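Local structure of ATP-dependent helicase FUN30 (Saccharomyces cerevisiae S288c, 5GN1) at residues A[66-71]-A[117-122]; A[73-78]-A[84-89]; A[107-110]-A[115-118]; A[127-132]-A[150-155]; A[320-325]-A[348-353]. The protein remodels nucleosomes with the energy of ATP in DNA end resection and heterochromatin organization, this chain being the C-terminal part of its ATPase domain. One frame throughout, in Å; residues are numbered along the deposited sequence.

Contact 1: residues A[66-71]-A[117-122]; sequences YDKEIQ and FRNIYN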
# COMPACT_ATOMS: atom_id res chain seq x y z
N TYR A 66 0.93 -9.85 -10.89
CA TYR A 66 1.87 -10.66 -10.13
C TYR A 66 2.65 -11.61 -11.04
O TYR A 66 3.88 -11.74 -10.91
CB TYR A 66 1.12 -11.44 -9.04
CG TYR A 66 1.98 -11.92 -7.89
CD1 TYR A 66 2.65 -13.12 -7.97
CD2 TYR A 66 2.10 -11.17 -6.73
CE1 TYR A 66 3.45 -13.56 -6.93
CE2 TYR A 66 2.88 -11.60 -5.69
CZ TYR A 66 3.56 -12.80 -5.79
OH TYR A 66 4.36 -13.24 -4.76
N ASP A 67 1.95 -12.28 -11.96
CA ASP A 67 2.60 -13.23 -12.86
C ASP A 67 3.64 -12.55 -13.74
O ASP A 67 4.71 -13.11 -14.00
CB ASP A 67 1.56 -13.94 -13.72
CG ASP A 67 0.73 -14.98 -12.95
OD1 ASP A 67 1.13 -15.39 -11.84
OD2 ASP A 67 -0.33 -15.39 -13.48
N LYS A 68 3.34 -11.33 -14.23
CA LYS A 68 4.32 -10.55 -14.99
C LYS A 68 5.58 -10.31 -14.17
O LYS A 68 6.70 -10.47 -14.67
CB LYS A 68 3.73 -9.21 -15.42
CG LYS A 68 2.95 -9.22 -16.72
CD LYS A 68 2.46 -7.81 -17.06
CE LYS A 68 1.64 -7.19 -15.93
NZ LYS A 68 0.80 -6.01 -16.33
N GLU A 69 5.42 -9.90 -12.90
CA GLU A 69 6.58 -9.67 -12.05
C GLU A 69 7.35 -10.95 -11.79
O GLU A 69 8.59 -10.94 -11.72
CB GLU A 69 6.15 -9.05 -10.72
CG GLU A 69 5.66 -7.62 -10.83
CD GLU A 69 6.73 -6.68 -11.37
OE1 GLU A 69 7.93 -6.88 -11.07
OE2 GLU A 69 6.36 -5.76 -12.12
N ILE A 70 6.63 -12.07 -11.61
CA ILE A 70 7.30 -13.34 -11.37
C ILE A 70 8.09 -13.76 -12.60
O ILE A 70 9.16 -14.36 -12.48
CB ILE A 70 6.29 -14.42 -10.94
CG1 ILE A 70 5.81 -14.17 -9.51
CG2 ILE A 70 6.89 -15.82 -11.05
CD1 ILE A 70 6.83 -14.52 -8.43
N GLN A 71 7.62 -13.41 -13.77
CA GLN A 71 8.34 -13.72 -15.00
C GLN A 71 9.65 -12.92 -15.03
O GLN A 71 10.66 -13.47 -15.37
CB GLN A 71 7.49 -13.43 -16.23
CG GLN A 71 8.13 -13.86 -17.55
CD GLN A 71 7.22 -13.72 -18.76
OE1 GLN A 71 6.03 -13.38 -18.63
NE2 GLN A 71 7.76 -13.99 -19.95
N PHE A 117 0.15 0.21 -9.78
CA PHE A 117 0.85 -0.05 -11.03
C PHE A 117 0.17 0.75 -12.13
O PHE A 117 -0.98 1.15 -12.01
CB PHE A 117 0.83 -1.54 -11.42
CG PHE A 117 1.54 -2.43 -10.45
CD1 PHE A 117 0.92 -2.84 -9.28
CD2 PHE A 117 2.84 -2.86 -10.70
CE1 PHE A 117 1.57 -3.64 -8.37
CE2 PHE A 117 3.50 -3.67 -9.79
CZ PHE A 117 2.87 -4.07 -8.63
N ARG A 118 0.90 0.97 -13.22
CA ARG A 118 0.33 1.61 -14.39
C ARG A 118 0.00 0.51 -15.39
O ARG A 118 0.91 -0.09 -15.98
CB ARG A 118 1.31 2.61 -15.02
CG ARG A 118 0.72 3.37 -16.22
CD ARG A 118 1.63 4.52 -16.70
NE ARG A 118 2.87 4.05 -17.32
CZ ARG A 118 2.99 3.71 -18.60
NH1 ARG A 118 1.94 3.76 -19.41
NH2 ARG A 118 4.16 3.30 -19.08
N ASN A 119 -1.29 0.20 -15.53
CA ASN A 119 -1.88 -0.59 -16.61
C ASN A 119 -3.12 -0.04 -17.29
O ASN A 119 -3.29 -0.22 -18.50
CB ASN A 119 -2.35 -1.89 -15.95
CG ASN A 119 -1.21 -2.78 -15.52
OD1 ASN A 119 -0.55 -3.43 -16.34
ND2 ASN A 119 -0.98 -2.82 -14.22
N ILE A 120 -3.94 0.69 -16.54
CA ILE A 120 -5.13 1.28 -17.14
C ILE A 120 -4.66 2.45 -17.99
O ILE A 120 -5.06 2.61 -19.15
CB ILE A 120 -6.12 1.73 -16.04
CG1 ILE A 120 -6.65 0.50 -15.30
CG2 ILE A 120 -7.24 2.57 -16.62
CD1 ILE A 120 -7.46 0.84 -14.06
N TYR A 121 -3.76 3.27 -17.43
CA TYR A 121 -3.20 4.41 -18.15
C TYR A 121 -2.01 3.94 -19.00
O TYR A 121 -0.85 4.23 -18.73
CB TYR A 121 -2.79 5.50 -17.16
CG TYR A 121 -3.94 6.17 -16.43
CD1 TYR A 121 -4.45 5.63 -15.25
CD2 TYR A 121 -4.51 7.34 -16.92
CE1 TYR A 121 -5.49 6.23 -14.57
CE2 TYR A 121 -5.56 7.95 -16.25
CZ TYR A 121 -6.05 7.39 -15.07
OH TYR A 121 -7.09 7.98 -14.39
N ASN A 122 -2.31 3.17 -20.03
CA ASN A 122 -1.32 2.57 -20.90
C ASN A 122 -0.61 3.59 -21.78
O ASN A 122 -1.02 4.70 -21.85
CB ASN A 122 -1.94 1.50 -21.76
CG ASN A 122 -3.01 2.04 -22.65
OD1 ASN A 122 -2.85 3.06 -23.25
ND2 ASN A 122 -4.11 1.37 -22.72
O HOH W 1 1.65 -4.08 -14.37

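Contact 2: residues A[73-78]-A[84-89]; sequences VLEHKR and ELPKDA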
# COMPACT_ATOMS: atom_id res chain seq x y z
N VAL A 73 11.24 -11.88 -12.39
CA VAL A 73 12.04 -12.54 -11.36
C VAL A 73 12.77 -13.74 -11.93
O VAL A 73 13.95 -13.99 -11.63
CB VAL A 73 11.16 -12.94 -10.17
CG1 VAL A 73 11.96 -13.79 -9.21
CG2 VAL A 73 10.61 -11.71 -9.45
N LEU A 74 12.08 -14.53 -12.75
CA LEU A 74 12.69 -15.69 -13.38
C LEU A 74 13.79 -15.27 -14.34
O LEU A 74 14.90 -15.80 -14.31
CB LEU A 74 11.64 -16.51 -14.12
CG LEU A 74 10.52 -17.10 -13.26
CD1 LEU A 74 9.49 -17.85 -14.14
CD2 LEU A 74 11.09 -18.00 -12.17
N GLU A 75 13.49 -14.31 -15.23
CA GLU A 75 14.49 -13.83 -16.18
C GLU A 75 15.67 -13.20 -15.46
O GLU A 75 16.82 -13.36 -15.89
CB GLU A 75 13.85 -12.84 -17.15
CG GLU A 75 12.79 -13.46 -18.02
CD GLU A 75 11.91 -12.45 -18.69
OE1 GLU A 75 12.05 -11.24 -18.40
OE2 GLU A 75 11.05 -12.86 -19.50
N HIS A 76 15.41 -12.49 -14.36
CA HIS A 76 16.48 -11.88 -13.57
C HIS A 76 17.31 -12.94 -12.87
O HIS A 76 18.55 -12.88 -12.88
CB HIS A 76 15.88 -10.87 -12.57
CG HIS A 76 16.87 -10.29 -11.61
ND1 HIS A 76 16.88 -10.61 -10.27
CD2 HIS A 76 17.86 -9.37 -11.77
CE1 HIS A 76 17.85 -9.95 -9.65
NE2 HIS A 76 18.45 -9.18 -10.54
N LYS A 77 16.66 -13.90 -12.27
CA LYS A 77 17.37 -14.92 -11.54
C LYS A 77 18.21 -15.86 -12.40
O LYS A 77 19.20 -16.37 -11.97
CB LYS A 77 16.41 -15.65 -10.64
CG LYS A 77 17.07 -16.54 -9.63
CD LYS A 77 17.74 -15.77 -8.54
CE LYS A 77 18.50 -16.73 -7.67
NZ LYS A 77 19.32 -16.08 -6.66
N ARG A 78 17.81 -16.05 -13.63
CA ARG A 78 18.60 -16.89 -14.52
C ARG A 78 19.82 -16.14 -15.04
O ARG A 78 20.90 -16.73 -15.18
CB ARG A 78 17.73 -17.39 -15.67
CG ARG A 78 16.71 -18.45 -15.23
CD ARG A 78 16.15 -19.20 -16.42
NE ARG A 78 15.45 -18.32 -17.35
CZ ARG A 78 14.13 -18.17 -17.40
NH1 ARG A 78 13.34 -18.87 -16.59
NH2 ARG A 78 13.60 -17.33 -18.28
N GLU A 84 21.89 -16.07 -18.78
CA GLU A 84 20.92 -16.13 -19.86
C GLU A 84 20.12 -14.83 -19.84
O GLU A 84 19.70 -14.36 -18.78
CB GLU A 84 19.92 -17.34 -19.75
CG GLU A 84 20.34 -18.62 -18.98
CD GLU A 84 19.18 -19.62 -18.72
OE1 GLU A 84 19.35 -20.53 -17.92
OE2 GLU A 84 18.08 -19.48 -19.27
N LEU A 85 19.92 -14.24 -21.01
CA LEU A 85 19.17 -13.02 -21.20
C LEU A 85 17.91 -13.28 -22.00
O LEU A 85 17.89 -14.17 -22.86
CB LEU A 85 20.02 -11.95 -21.91
CG LEU A 85 21.03 -11.09 -21.13
CD1 LEU A 85 21.86 -11.90 -20.14
CD2 LEU A 85 21.94 -10.39 -22.12
N PRO A 86 16.90 -12.45 -21.87
CA PRO A 86 15.68 -12.55 -22.65
C PRO A 86 15.82 -12.28 -24.17
O PRO A 86 16.36 -11.27 -24.60
CB PRO A 86 14.80 -11.47 -22.02
CG PRO A 86 15.37 -11.26 -20.66
CD PRO A 86 16.60 -12.05 -20.49
N LYS A 87 15.30 -13.18 -24.99
CA LYS A 87 15.46 -12.93 -26.41
C LYS A 87 14.58 -11.79 -26.90
O LYS A 87 14.90 -11.15 -27.86
CB LYS A 87 15.24 -14.20 -27.28
CG LYS A 87 16.07 -15.38 -27.07
CD LYS A 87 16.49 -16.13 -28.25
CE LYS A 87 17.39 -15.47 -29.10
NZ LYS A 87 18.68 -15.98 -29.15
N ASP A 88 13.52 -11.48 -26.16
CA ASP A 88 12.62 -10.35 -26.47
C ASP A 88 13.34 -9.06 -26.03
O ASP A 88 13.86 -8.97 -24.91
CB ASP A 88 11.33 -10.53 -25.72
CG ASP A 88 10.37 -9.39 -25.95
OD1 ASP A 88 9.67 -9.41 -26.99
OD2 ASP A 88 10.27 -8.50 -25.09
N ALA A 89 13.37 -8.07 -26.91
CA ALA A 89 14.14 -6.88 -26.66
C ALA A 89 13.71 -6.06 -25.48
O ALA A 89 14.53 -5.66 -24.69
CB ALA A 89 14.13 -6.02 -27.90

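Contact 3: residues A[107-110]-A[115-118]; sequences LRKA and LLFR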
# COMPACT_ATOMS: atom_id res chain seq x y z
N LEU A 107 6.40 -7.23 -6.13
CA LEU A 107 5.54 -8.33 -5.71
C LEU A 107 4.70 -7.94 -4.50
O LEU A 107 3.52 -8.30 -4.40
CB LEU A 107 6.36 -9.58 -5.39
CG LEU A 107 7.14 -10.25 -6.53
CD1 LEU A 107 8.04 -11.35 -5.99
CD2 LEU A 107 6.22 -10.79 -7.61
N ARG A 108 5.30 -7.21 -3.55
CA ARG A 108 4.55 -6.75 -2.39
C ARG A 108 3.39 -5.87 -2.81
O ARG A 108 2.26 -6.05 -2.35
CB ARG A 108 5.49 -6.02 -1.42
CG ARG A 108 6.53 -6.95 -0.80
CD ARG A 108 7.50 -6.22 0.13
NE ARG A 108 6.81 -5.52 1.21
CZ ARG A 108 7.39 -4.63 2.01
NH1 ARG A 108 8.67 -4.34 1.85
NH2 ARG A 108 6.69 -4.01 2.95
N LYS A 109 3.64 -4.90 -3.70
CA LYS A 109 2.58 -4.01 -4.16
C LYS A 109 1.49 -4.76 -4.92
O LYS A 109 0.30 -4.44 -4.79
CB LYS A 109 3.19 -2.90 -5.04
CG LYS A 109 4.02 -1.93 -4.24
CD LYS A 109 4.77 -0.97 -5.17
CE LYS A 109 5.36 0.19 -4.38
NZ LYS A 109 6.14 1.08 -5.28
N ALA A 110 1.87 -5.74 -5.74
CA ALA A 110 0.86 -6.49 -6.48
C ALA A 110 -0.03 -7.30 -5.54
O ALA A 110 -1.21 -7.50 -5.83
CB ALA A 110 1.54 -7.39 -7.52
N LEU A 115 -3.91 -0.71 -8.49
CA LEU A 115 -3.69 0.70 -8.81
C LEU A 115 -2.36 1.22 -8.31
O LEU A 115 -2.10 2.41 -8.44
CB LEU A 115 -4.83 1.57 -8.25
CG LEU A 115 -6.22 1.27 -8.82
CD1 LEU A 115 -7.25 2.28 -8.29
CD2 LEU A 115 -6.21 1.22 -10.35
N LEU A 116 -1.54 0.36 -7.71
CA LEU A 116 -0.15 0.67 -7.42
C LEU A 116 0.75 0.48 -8.63
O LEU A 116 1.97 0.56 -8.50
CB LEU A 116 0.36 -0.20 -6.26
CG LEU A 116 -0.36 -0.02 -4.92
CD1 LEU A 116 0.09 -1.12 -3.95
CD2 LEU A 116 -0.12 1.39 -4.36
N PHE A 117 0.15 0.21 -9.78
CA PHE A 117 0.85 -0.05 -11.03
C PHE A 117 0.17 0.75 -12.13
O PHE A 117 -0.98 1.15 -12.01
CB PHE A 117 0.83 -1.54 -11.42
CG PHE A 117 1.54 -2.43 -10.45
CD1 PHE A 117 0.92 -2.84 -9.28
CD2 PHE A 117 2.84 -2.86 -10.70
CE1 PHE A 117 1.57 -3.64 -8.37
CE2 PHE A 117 3.50 -3.67 -9.79
CZ PHE A 117 2.87 -4.07 -8.63
N ARG A 118 0.90 0.97 -13.22
CA ARG A 118 0.33 1.61 -14.39
C ARG A 118 0.00 0.51 -15.39
O ARG A 118 0.91 -0.09 -15.98
CB ARG A 118 1.31 2.61 -15.02
CG ARG A 118 0.72 3.37 -16.22
CD ARG A 118 1.63 4.52 -16.70
NE ARG A 118 2.87 4.05 -17.32
CZ ARG A 118 2.99 3.71 -18.60
NH1 ARG A 118 1.94 3.76 -19.41
NH2 ARG A 118 4.16 3.30 -19.08
O HOH W 2 3.93 2.03 -6.51

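Contact 4: residues A[127-132]-A[150-155]; sequences TKMSDA and EDMSYM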
# COMPACT_ATOMS: atom_id res chain seq x y z
N THR A 127 0.01 9.24 -23.67
CA THR A 127 0.40 10.05 -24.80
C THR A 127 -0.66 11.09 -25.00
O THR A 127 -0.37 12.24 -25.06
CB THR A 127 0.54 9.20 -26.05
OG1 THR A 127 1.62 8.29 -25.89
CG2 THR A 127 0.79 10.04 -27.22
N LYS A 128 -1.92 10.69 -25.00
CA LYS A 128 -3.00 11.66 -25.17
C LYS A 128 -3.11 12.60 -23.98
O LYS A 128 -3.49 13.76 -24.15
CB LYS A 128 -4.33 10.93 -25.41
CG LYS A 128 -4.24 9.72 -26.36
CD LYS A 128 -3.47 10.02 -27.67
CE LYS A 128 -2.58 8.84 -28.06
NZ LYS A 128 -1.88 9.01 -29.39
N MET A 129 -2.80 12.13 -22.76
CA MET A 129 -2.88 13.02 -21.59
C MET A 129 -1.74 14.03 -21.58
O MET A 129 -1.91 15.17 -21.12
CB MET A 129 -2.85 12.20 -20.29
CG MET A 129 -3.98 11.22 -20.12
SD MET A 129 -3.67 10.14 -18.71
CE MET A 129 -3.60 11.35 -17.40
N SER A 130 -0.60 13.60 -22.08
CA SER A 130 0.50 14.52 -22.17
C SER A 130 0.24 15.63 -23.18
O SER A 130 0.43 16.78 -22.85
CB SER A 130 1.78 13.80 -22.46
OG SER A 130 1.75 13.11 -23.65
N ASP A 131 -0.25 15.31 -24.36
CA ASP A 131 -0.54 16.34 -25.34
C ASP A 131 -1.58 17.26 -24.73
O ASP A 131 -1.50 18.45 -24.82
CB ASP A 131 -1.09 15.73 -26.64
CG ASP A 131 -1.82 16.74 -27.52
OD1 ASP A 131 -3.07 16.77 -27.52
OD2 ASP A 131 -1.15 17.52 -28.22
N ALA A 132 -2.53 16.64 -24.09
CA ALA A 132 -3.65 17.29 -23.47
C ALA A 132 -3.38 18.27 -22.35
O ALA A 132 -3.95 19.31 -22.34
CB ALA A 132 -4.56 16.20 -22.95
N GLU A 150 7.10 11.23 -20.32
CA GLU A 150 8.06 10.43 -19.57
C GLU A 150 7.76 10.48 -18.07
O GLU A 150 7.87 9.45 -17.39
CB GLU A 150 9.49 10.92 -19.83
CG GLU A 150 10.55 9.89 -19.47
CD GLU A 150 11.96 10.44 -19.62
OE1 GLU A 150 12.10 11.67 -19.81
OE2 GLU A 150 12.92 9.64 -19.54
N ASP A 151 7.38 11.65 -17.55
CA ASP A 151 6.98 11.76 -16.15
C ASP A 151 5.78 10.87 -15.87
O ASP A 151 5.75 10.15 -14.86
CB ASP A 151 6.64 13.21 -15.80
CG ASP A 151 7.88 14.06 -15.49
OD1 ASP A 151 9.02 13.57 -15.68
OD2 ASP A 151 7.71 15.22 -15.07
N MET A 152 4.77 10.91 -16.74
CA MET A 152 3.58 10.08 -16.56
C MET A 152 3.91 8.60 -16.63
O MET A 152 3.34 7.80 -15.88
CB MET A 152 2.53 10.44 -17.60
CG MET A 152 1.83 11.75 -17.34
SD MET A 152 0.76 12.20 -18.73
CE MET A 152 -0.02 13.65 -18.09
N SER A 153 4.82 8.20 -17.52
CA SER A 153 5.14 6.78 -17.67
C SER A 153 5.67 6.15 -16.38
O SER A 153 5.60 4.93 -16.23
CB SER A 153 6.18 6.56 -18.78
OG SER A 153 7.51 6.70 -18.29
N TYR A 154 6.20 6.95 -15.46
CA TYR A 154 6.69 6.44 -14.19
C TYR A 154 5.67 6.53 -13.07
O TYR A 154 5.97 6.10 -11.95
CB TYR A 154 7.96 7.18 -13.78
CG TYR A 154 9.12 6.88 -14.68
CD1 TYR A 154 9.72 5.62 -14.66
CD2 TYR A 154 9.62 7.83 -15.55
CE1 TYR A 154 10.79 5.33 -15.48
CE2 TYR A 154 10.68 7.55 -16.38
CZ TYR A 154 11.26 6.31 -16.34
OH TYR A 154 12.32 6.05 -17.17
N MET A 155 4.49 7.08 -13.32
CA MET A 155 3.47 7.17 -12.29
C MET A 155 2.57 5.94 -12.34
O MET A 155 2.54 5.20 -13.32
CB MET A 155 2.64 8.45 -12.47
CG MET A 155 3.49 9.72 -12.36
SD MET A 155 2.61 11.21 -12.94
CE MET A 155 1.24 11.28 -11.83

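Contact 5: residues A[320-325]-A[348-353]; sequences HQLAKN and SDMLED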
# COMPACT_ATOMS: atom_id res chain seq x y z
N HIS A 320 5.55 -13.28 6.13
CA HIS A 320 5.00 -13.70 7.43
C HIS A 320 5.86 -14.78 8.07
O HIS A 320 6.08 -14.76 9.29
CB HIS A 320 3.56 -14.19 7.24
CG HIS A 320 2.86 -14.52 8.53
ND1 HIS A 320 2.83 -13.66 9.61
CD2 HIS A 320 2.15 -15.61 8.90
CE1 HIS A 320 2.14 -14.21 10.59
NE2 HIS A 320 1.72 -15.39 10.19
N GLN A 321 6.35 -15.74 7.28
CA GLN A 321 7.14 -16.85 7.82
C GLN A 321 8.48 -16.38 8.35
O GLN A 321 8.94 -16.85 9.39
CB GLN A 321 7.38 -17.92 6.75
CG GLN A 321 6.16 -18.69 6.30
CD GLN A 321 6.35 -19.34 4.94
OE1 GLN A 321 7.47 -19.69 4.54
NE2 GLN A 321 5.25 -19.48 4.19
N LEU A 322 9.14 -15.47 7.63
CA LEU A 322 10.54 -15.14 7.87
C LEU A 322 10.75 -13.85 8.65
O LEU A 322 11.90 -13.53 8.97
CB LEU A 322 11.28 -15.05 6.54
CG LEU A 322 11.49 -16.40 5.85
CD1 LEU A 322 11.61 -16.19 4.36
CD2 LEU A 322 12.72 -17.10 6.41
N ALA A 323 9.68 -13.11 8.94
CA ALA A 323 9.82 -11.84 9.65
C ALA A 323 10.53 -12.05 10.98
O ALA A 323 10.27 -13.03 11.69
CB ALA A 323 8.44 -11.20 9.86
N LYS A 324 11.45 -11.16 11.30
CA LYS A 324 12.15 -11.32 12.55
C LYS A 324 12.09 -10.15 13.49
O LYS A 324 12.52 -9.07 13.17
CB LYS A 324 13.61 -11.61 12.27
CG LYS A 324 13.89 -12.89 11.63
CD LYS A 324 15.32 -13.12 11.35
CE LYS A 324 15.56 -14.39 10.75
NZ LYS A 324 16.92 -14.66 10.43
N ASN A 325 11.73 -10.51 14.70
CA ASN A 325 11.51 -9.55 15.78
C ASN A 325 12.84 -9.01 16.29
O ASN A 325 13.71 -9.78 16.71
CB ASN A 325 10.73 -10.24 16.90
CG ASN A 325 10.27 -9.28 17.98
OD1 ASN A 325 10.11 -8.08 17.75
ND2 ASN A 325 10.05 -9.82 19.17
N SER A 348 16.30 -9.08 0.64
CA SER A 348 15.69 -9.10 -0.66
C SER A 348 16.25 -10.28 -1.46
O SER A 348 15.51 -10.97 -2.16
CB SER A 348 15.95 -7.81 -1.40
OG SER A 348 15.21 -6.79 -0.83
N ASP A 349 17.56 -10.51 -1.37
CA ASP A 349 18.18 -11.65 -2.05
C ASP A 349 17.58 -12.96 -1.57
O ASP A 349 17.25 -13.84 -2.37
CB ASP A 349 19.70 -11.64 -1.84
CG ASP A 349 20.44 -10.57 -2.68
OD1 ASP A 349 19.85 -10.00 -3.62
OD2 ASP A 349 21.63 -10.33 -2.41
N MET A 350 17.42 -13.11 -0.25
CA MET A 350 16.85 -14.34 0.31
C MET A 350 15.40 -14.55 -0.14
O MET A 350 15.00 -15.68 -0.48
CB MET A 350 16.94 -14.31 1.82
CG MET A 350 16.11 -15.39 2.49
SD MET A 350 15.52 -14.87 4.10
CE MET A 350 14.29 -13.65 3.66
N LEU A 351 14.59 -13.49 -0.13
CA LEU A 351 13.21 -13.63 -0.58
C LEU A 351 13.15 -13.99 -2.06
O LEU A 351 12.33 -14.83 -2.47
CB LEU A 351 12.42 -12.35 -0.28
CG LEU A 351 12.01 -12.27 1.19
CD1 LEU A 351 11.54 -10.87 1.59
CD2 LEU A 351 10.91 -13.31 1.47
N GLU A 352 14.01 -13.37 -2.88
CA GLU A 352 14.01 -13.71 -4.30
C GLU A 352 14.42 -15.16 -4.52
O GLU A 352 13.86 -15.84 -5.39
CB GLU A 352 14.94 -12.76 -5.07
CG GLU A 352 14.77 -12.91 -6.57
CD GLU A 352 15.82 -12.19 -7.38
OE1 GLU A 352 16.92 -11.92 -6.87
OE2 GLU A 352 15.52 -11.89 -8.55
N ASP A 353 15.36 -15.64 -3.75
CA ASP A 353 15.78 -17.01 -3.89
C ASP A 353 14.62 -17.97 -3.55
O ASP A 353 14.34 -18.86 -4.29
CB ASP A 353 16.96 -17.33 -3.01
CG ASP A 353 18.23 -16.60 -3.42
OD1 ASP A 353 18.28 -16.04 -4.48
OD2 ASP A 353 19.16 -16.58 -2.65

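Contact 1: residues A[66-71]-A[117-122]
Lys68 and Asn119 approach from opposite directions, and the polar part of the contact lies between the lysine ammonium and the asparagine amide. NZ of Lys68 stands 2.9 Å from OD1 of Asn119. A water bridges the two residues, accepting from Lys68 NZ at 2.9 Å and from Asn119 ND2 at 2.9 Å. The lysine chain bends near its end (chi3 -55°), which turns CE and NZ toward the loop.

The remaining touch is loose and of van der Waals kind: OE2 of Glu69 meets CE2 of Phe117 at 4.2 Å, coming obliquely to the ring.

Within the loop itself, Arg118 NH1 donates to Tyr121 O over 2.9 Å. The bond is nearly straight at 163°, lies in the guanidinium plane and uses a lone pair of the carbonyl; the acceptor belongs to Tyr121, the central residue of an inverse gamma turn.

The contact thus joins the flank of helix 60-82 to the connection between helices 100-110 and 123-133. Asp157 receives backbone N-H groups of Asn119, Ile120 and Tyr121 with its carboxylate, and Glu69 also leans on Ala106 and Leu107 of helix 100-110.

Contact 2: residues A[73-78]-A[84-89]
Arg78 meets Glu84 along much of its length. Its CB sits 4.0 Å from CD of the glutamate, and CD comes closer, 3.5 Å from Glu84 OE2. The next atom, NE, lies 3.5 Å from the same OE2 and makes the salt bridge, a rather long one. OE2 lies obliquely off the guanidinium, whose plane is only 24° from that of the carboxylate. The bend at chi3 (-61°), about CG-CD, sets NE so that the guanidinium folds back over its own helix, where Leu74 O stands 3.9 Å from the plane beneath its centre. With alanine in place of Arg78, the Glu84 carboxylate would probably lose its positive mate while still lying close to the like charge of Asp82.

One turn earlier, Glu75 makes the van der Waals part of the contact: Pro86 CG touches its CB at 4.1 Å and its OE1 at 4.0 Å, so the proline ring lies against the flank of the glutamate chain. Pro86 also rests on Glu91 and Lys92 of the following helix.

Asp88 then N-caps helix 89-94, bonding through OD2 to Glu91 N. The loop between helices 60-82 and 89-94 folds back on the first of them, consistent with the helical protrusion that SNF2-family enzymes carry on their second RecA-like lobe.

Contact 3: residues A[107-110]-A[115-118]
Leu116 and Lys109 cross at about a right angle, with the leucine's CD1 inserted against the end of helix 100-110. That methyl lies 3.4 Å from Lys109 O and 3.7 Å from Lys109 CB. The Leu116 carbonyl takes part as well: a water donates to Leu116 O at 3.2 Å and accepts from Lys109 NZ at 2.7 Å. The lysine chain is extended beyond CG, which carries its ammonium away from the leucine side chain to reach this water.

Phe117 follows. With CG beside its backbone N (chi1 -64°), the ring is directed back at the helix and presents an edge to the backbone: Ala110 N stands near the ring plane, 3.4 Å from CE1. Lys109 C lies at the same edge, 3.6 Å from CE1. The methyl CB of Ala110 adds an apolar touch at 3.7 Å to CZ. A serine in place of Phe117 would probably open a gap beside Ala110 CB and take away the ring edge packed on the Lys109-Ala110 backbone.

The loop therefore doubles back onto the helix it has just left. Phe117 also reaches Ile65 on helix 60-82, while Leu116 faces Gln213 and Ile217 of helix 212-224.

Contact 4: residues A[127-132]-A[150-155]
The helix segment 127-132 and segment 150-155 on helix 145-153 approach most nearly at Ser130 and Met152, whose CA atoms are 7.8 Å apart, and Met152 spans most of the gap. Its chain runs extended beyond CG (chi2 173°, chi3 175°) straight out from its helix, and this brings sulfur and methyl to the backbone of the other helix. SD is 3.9 Å from Ser130 N and 3.9 Å from Met129 CB, while CE lies 3.9 Å from the same Met129 CB. CB of Ser130 stands a little farther off, 4.2 Å from the Met152 sulfur.

This is helix-to-helix packing in an all-helical bundle: helix 157-166 completes it, with Leu160 and Leu163 against Met152 and Cys164 against Met129. Ile126 of helix 123-133 also touches Met152, and Tyr121 from the preceding loop reaches Met129; both methionines are buried.

Past Met152, Ser153 OG bonds back to Glu150 O at 2.9 Å, the hydroxyl tilted 23° from the carbonyl plane, and Met155 N donates to Met152 O over 2.9 Å.

Contact 5: residues A[320-325]-A[348-353]
Leu322 meets Met350 tip to tip, its CD1 methyl 3.8 Å from CE of the methionine and 4.1 Å from the sulfur SD. The same CD1 also touches CD2 of Leu351 at 4.1 Å, so a single leucine methyl bears on two consecutive side chains of the other segment. The joint is an apolar one between two helices: 315-322, which follows strand 304-311, the last in sequence of the parallel RecA-like sheet, and 345-359, the C-terminal helix of the model.

The backbones stay well apart, with 9.0 Å between the CA atoms of Leu322 and Leu351, and the side chains have to span that distance. Met350 reaches across with its CG anti to the backbone N (chi1 167°) and then turns at its end (chi3 72°), which swings CE round to the leucine. Leu351 sets out past the other segment, yet its branch end comes nearer and CD2 closes on Leu322.

Leu322 is the final helical residue here, and Ala323 already departs from helical backbone angles, so the contact uses the very end of helix 315-322. Leu351 also packs on Lys318 and Ile319 of that helix, on Leu343, and on Ile104 of helix 100-110. Elsewhere on helix 345-359, Asp349 OD1 bonds to Ser100 OG. The C-terminal helix is regular here, with Glu352 N donating to Ser348 O at 2.9 Å.

Overall arrangement
Contacts 1 and 3 form one cluster, their centres about 7 Å apart. They share Phe117 and Arg118, and Tyr66 CD2 packs on Ala110 CB at 3.9 Å. Arg118 carries the cluster on to contact 4, about 17 Å from contact 1 between centres, where its NE probably hydrogen-bonds to Ser153 O at 3.1 Å. Helix 60-82 serves both contact 1 and contact 2, whose centres are also about 17 Å apart. From contact 2, Lys77 and His76 reach Asp353 and Glu352 of contact 5, tying this helix to the C-terminal one. Contacts 4 and 5 stand farthest apart, about 36 Å between centres: one within the helical region, the other at the edge of the RecA-like lobe.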